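PDB 4IAU: beta-gamma-crystallin from Geodia cydonium, which is of unknown function but binds calcium, as many members of the beta/gamma-crystallin family do. Local coordinates for residues A86-H91 with L99-S104. Sequence-based numbering, arbitrary orientation.
Sequences ATLYKH and LDLPNS. With CA (calcium ion), chain B.
A86, T87 and L88 pair with L101, D100 and L99 in an antiparallel beta hairpin, in which strand 98-101 forms an outer edge of a four-stranded sheet and strand 86-89 lies one place further in. The two short segments run antiparallel, their axes 4.7 Å apart at closest approach, and both end pairs are doubly hydrogen-bonded. L88 N reaches L99 O at 2.9 Å with an almost straight N-H...O angle of 174°, and L99 N returns the bond to L88 O. A86 and L101 exchange the second set, L101 N lying 2.7 Å from A86 O.

Between them T87 and D100 form the non-hydrogen-bonded pair, their side chains side by side on one face. T87 OG1 donates to D100 OD1 over 2.7 Å, meeting it on the anti side and 21° out of the carboxylate plane. With OG1 beside the backbone N of T87 (chi1 -63°), the hydroxyl faces the carboxylate, and T87 CG2 lies 3.4 Å from D100 OD1. The other carboxylate oxygen, OD2, forms a salt bridge with K80, and T87 OG1 also hydrogen-bonds T81 OG1. A valine here would probably leave D100 OD1 without its hydroxyl partner and loosen the carboxylate's orientation.

On the opposite face the leucines pack: L88 CD1 touches L101 CD1 at 3.9 Å, with I108, A116 and M159 adding apolar neighbours around them. Just past the pairing, K90 O binds calcium at 2.3 Å, and G112 O, S114 OG, D154 OD1 and a water are among the other ligands. A hairpin opening a four-stranded sheet, with a calcium-binding backbone carbonyl just beyond its first strand, is characteristic of the Greek key motif of calcium-binding beta/gamma-crystallins.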
ATOM      1  N   ALA A  86      -7.678   6.811   0.043  1.00  6.79           N
ATOM      2  CA  ALA A  86      -7.480   5.382   0.183  1.00  6.23           C
ATOM      3  C   ALA A  86      -6.648   4.886  -1.006  1.00  5.98           C
ATOM      4  O   ALA A  86      -6.722   5.441  -2.100  1.00  6.65           O
ATOM      5  CB  ALA A  86      -8.802   4.636   0.214  1.00  7.86           C
ATOM      6  N   THR A  87      -5.900   3.796  -0.784  1.00  5.99           N
ATOM      7  CA  THR A  87      -5.201   3.087  -1.865  1.00  5.82           C
ATOM      8  C   THR A  87      -5.620   1.616  -1.811  1.00  5.63           C
ATOM      9  O   THR A  87      -5.687   1.035  -0.739  1.00  6.13           O
ATOM     10  CB  THR A  87      -3.672   3.225  -1.773  1.00  6.13           C
ATOM     11  OG1 THR A  87      -3.317   4.576  -1.909  1.00  7.58           O
ATOM     12  CG2 THR A  87      -2.939   2.485  -2.865  1.00  6.85           C
ATOM     13  N   LEU A  88      -5.919   1.078  -3.004  1.00  5.49           N
ATOM     14  CA  LEU A  88      -6.310  -0.299  -3.213  1.00  5.33           C
ATOM     15  C   LEU A  88      -5.146  -1.084  -3.840  1.00  5.10           C
ATOM     16  O   LEU A  88      -4.394  -0.503  -4.631  1.00  6.10           O
ATOM     17  CB  LEU A  88      -7.519  -0.380  -4.126  1.00  5.85           C
ATOM     18  CG  LEU A  88      -8.701   0.488  -3.688  1.00  6.95           C
ATOM     19  CD1 LEU A  88      -9.834   0.304  -4.706  1.00  7.71           C
ATOM     20  CD2 LEU A  88      -9.156   0.136  -2.301  1.00  8.74           C
ATOM     21  N   TYR A  89      -5.070  -2.359  -3.538  1.00  5.33           N
ATOM     22  CA  TYR A  89      -3.966  -3.203  -4.005  1.00  5.39           C
ATOM     23  C   TYR A  89      -4.498  -4.508  -4.562  1.00  5.44           C
ATOM     24  O   TYR A  89      -5.484  -5.088  -4.060  1.00  5.73           O
ATOM     25  CB  TYR A  89      -3.013  -3.488  -2.849  1.00  5.26           C
ATOM     26  CG  TYR A  89      -2.408  -2.260  -2.262  1.00  5.61           C
ATOM     27  CD1 TYR A  89      -1.222  -1.735  -2.745  1.00  6.10           C
ATOM     28  CD2 TYR A  89      -3.004  -1.590  -1.183  1.00  6.18           C
ATOM     29  CE1 TYR A  89      -0.643  -0.587  -2.191  1.00  5.80           C
ATOM     30  CE2 TYR A  89      -2.452  -0.456  -0.641  1.00  6.25           C
ATOM     31  CZ  TYR A  89      -1.264   0.051  -1.152  1.00  5.72           C
ATOM     32  OH  TYR A  89      -0.755   1.192  -0.566  1.00  6.71           O
ATOM     33  N   LYS A  90      -3.839  -4.975  -5.617  1.00  5.63           N
ATOM     34  CA  LYS A  90      -4.260  -6.209  -6.299  1.00  6.09           C
ATOM     35  C   LYS A  90      -4.076  -7.432  -5.415  1.00  5.88           C
ATOM     36  O   LYS A  90      -4.877  -8.355  -5.461  1.00  7.83           O
ATOM     37  CB  LYS A  90      -3.454  -6.377  -7.580  1.00  6.94           C
ATOM     38  CG  LYS A  90      -3.849  -7.600  -8.385  1.00  8.07           C
ATOM     39  CD  LYS A  90      -3.054  -7.753  -9.657  1.00  9.57           C
ATOM     40  CE  LYS A  90      -3.512  -8.929 -10.466  1.00 11.35           C
ATOM     41  NZ  LYS A  90      -2.644  -9.101 -11.680  1.00 14.60           N
ATOM     42  N   HIS A  91      -3.024  -7.493  -4.602  1.00  5.95           N
ATOM     43  CA  HIS A  91      -2.739  -8.670  -3.785  1.00  6.02           C
ATOM     44  C   HIS A  91      -3.018  -8.374  -2.309  1.00  5.92           C
ATOM     45  O   HIS A  91      -3.078  -7.210  -1.896  1.00  6.34           O
ATOM     46  CB  HIS A  91      -1.326  -9.133  -3.959  1.00  6.28           C
ATOM     47  CG  HIS A  91      -0.949  -9.468  -5.335  1.00  6.48           C
ATOM     48  ND1 HIS A  91      -1.781 -10.153  -6.180  1.00  6.63           N
ATOM     49  CD2 HIS A  91       0.156  -9.166  -6.018  1.00  9.21           C
ATOM     50  CE1 HIS A  91      -1.173 -10.279  -7.349  1.00 10.43           C
ATOM     51  NE2 HIS A  91       0.010  -9.704  -7.293  1.00  6.87           N
ATOM     52  N   LEU A  99      -3.890   1.294  -6.836  1.00  6.02           N
ATOM     53  CA  LEU A  99      -4.780   2.311  -7.368  1.00  6.30           C
ATOM     54  C   LEU A  99      -5.114   3.283  -6.258  1.00  6.16           C
ATOM     55  O   LEU A  99      -5.643   2.907  -5.200  1.00  6.40           O
ATOM     56  CB  LEU A  99      -6.073   1.696  -7.919  1.00  6.64           C
ATOM     57  CG  LEU A  99      -7.101   2.679  -8.406  1.00  7.55           C
ATOM     58  CD1 LEU A  99      -6.624   3.425  -9.633  1.00  9.82           C
ATOM     59  CD2 LEU A  99      -8.410   1.942  -8.639  1.00  9.41           C
ATOM     60  N   ASP A 100      -4.795   4.567  -6.457  1.00  6.50           N
ATOM     61  CA  ASP A 100      -5.090   5.613  -5.519  1.00  6.84           C
ATOM     62  C   ASP A 100      -6.501   6.178  -5.734  1.00  6.88           C
ATOM     63  O   ASP A 100      -6.907   6.486  -6.865  1.00  7.84           O
ATOM     64  CB  ASP A 100      -4.105   6.765  -5.671  1.00  7.73           C
ATOM     65  CG  ASP A 100      -2.681   6.420  -5.205  1.00  8.81           C
ATOM     66  OD1 ASP A 100      -2.544   5.578  -4.296  1.00  8.75           O
ATOM     67  OD2 ASP A 100      -1.744   7.036  -5.718  1.00 11.21           O
ATOM     68  N   LEU A 101      -7.233   6.320  -4.619  1.00  6.91           N
ATOM     69  CA  LEU A 101      -8.550   6.908  -4.547  1.00  7.04           C
ATOM     70  C   LEU A 101      -8.520   8.130  -3.660  1.00  7.39           C
ATOM     71  O   LEU A 101      -8.750   8.059  -2.447  1.00  7.74           O
ATOM     72  CB  LEU A 101      -9.631   5.952  -4.012  1.00  8.10           C
ATOM     73  CG  LEU A 101     -10.256   4.995  -5.021  1.00  7.63           C
ATOM     74  CD1 LEU A 101      -9.281   4.005  -5.636  1.00 10.08           C
ATOM     75  CD2 LEU A 101     -11.419   4.265  -4.407  1.00 10.28           C
ATOM     76  N   PRO A 102      -8.290   9.318  -4.259  1.00  8.78           N
ATOM     77  CA  PRO A 102      -8.512  10.563  -3.480  1.00 10.03           C
ATOM     78  C   PRO A 102      -9.997  10.829  -3.234  1.00  9.22           C
ATOM     79  O   PRO A 102     -10.317  11.565  -2.317  1.00 11.59           O
ATOM     80  CB  PRO A 102      -7.915  11.626  -4.414  1.00 12.76           C
ATOM     81  CG  PRO A 102      -7.978  11.074  -5.785  1.00 13.02           C
ATOM     82  CD  PRO A 102      -7.755   9.627  -5.601  1.00 11.17           C
ATOM     83  N   ASN A 103     -10.841  10.262  -4.085  1.00  8.84           N
ATOM     84  CA  ASN A 103     -12.264  10.522  -4.047  1.00 10.35           C
ATOM     85  C   ASN A 103     -12.970   9.255  -4.574  1.00  8.11           C
ATOM     86  O   ASN A 103     -12.332   8.240  -4.874  1.00  8.91           O
ATOM     87  CB  ASN A 103     -12.681  11.765  -4.782  1.00 15.83           C
ATOM     88  CG  ASN A 103     -13.907  12.369  -4.025  1.00 19.99           C
ATOM     89  OD1 ASN A 103     -15.026  11.876  -3.677  1.00 17.10           O
ATOM     90  ND2 ASN A 103     -13.598  13.599  -3.547  1.00 31.98           N
ATOM     91  N   SER A 104     -14.287   9.331  -4.687  1.00  8.09           N
ATOM     92  CA  SER A 104     -15.054   8.232  -5.211  1.00  8.28           C
ATOM     93  C   SER A 104     -14.537   7.716  -6.521  1.00  8.46           C
ATOM     94  O   SER A 104     -14.060   8.518  -7.343  1.00 10.57           O
ATOM     95  CB  SER A 104     -16.501   8.702  -5.423  1.00  8.99           C
ATOM     96  OG  SER A 104     -17.037   9.188  -4.204  1.00  9.54           O
TER
HETATM   97 CA    CA B 800      -6.378  -9.948  -6.120  1.00 10.30          CA
HETATM   98  O   HOH W   1      -6.017 -10.466  -8.382  1.00 12.91           O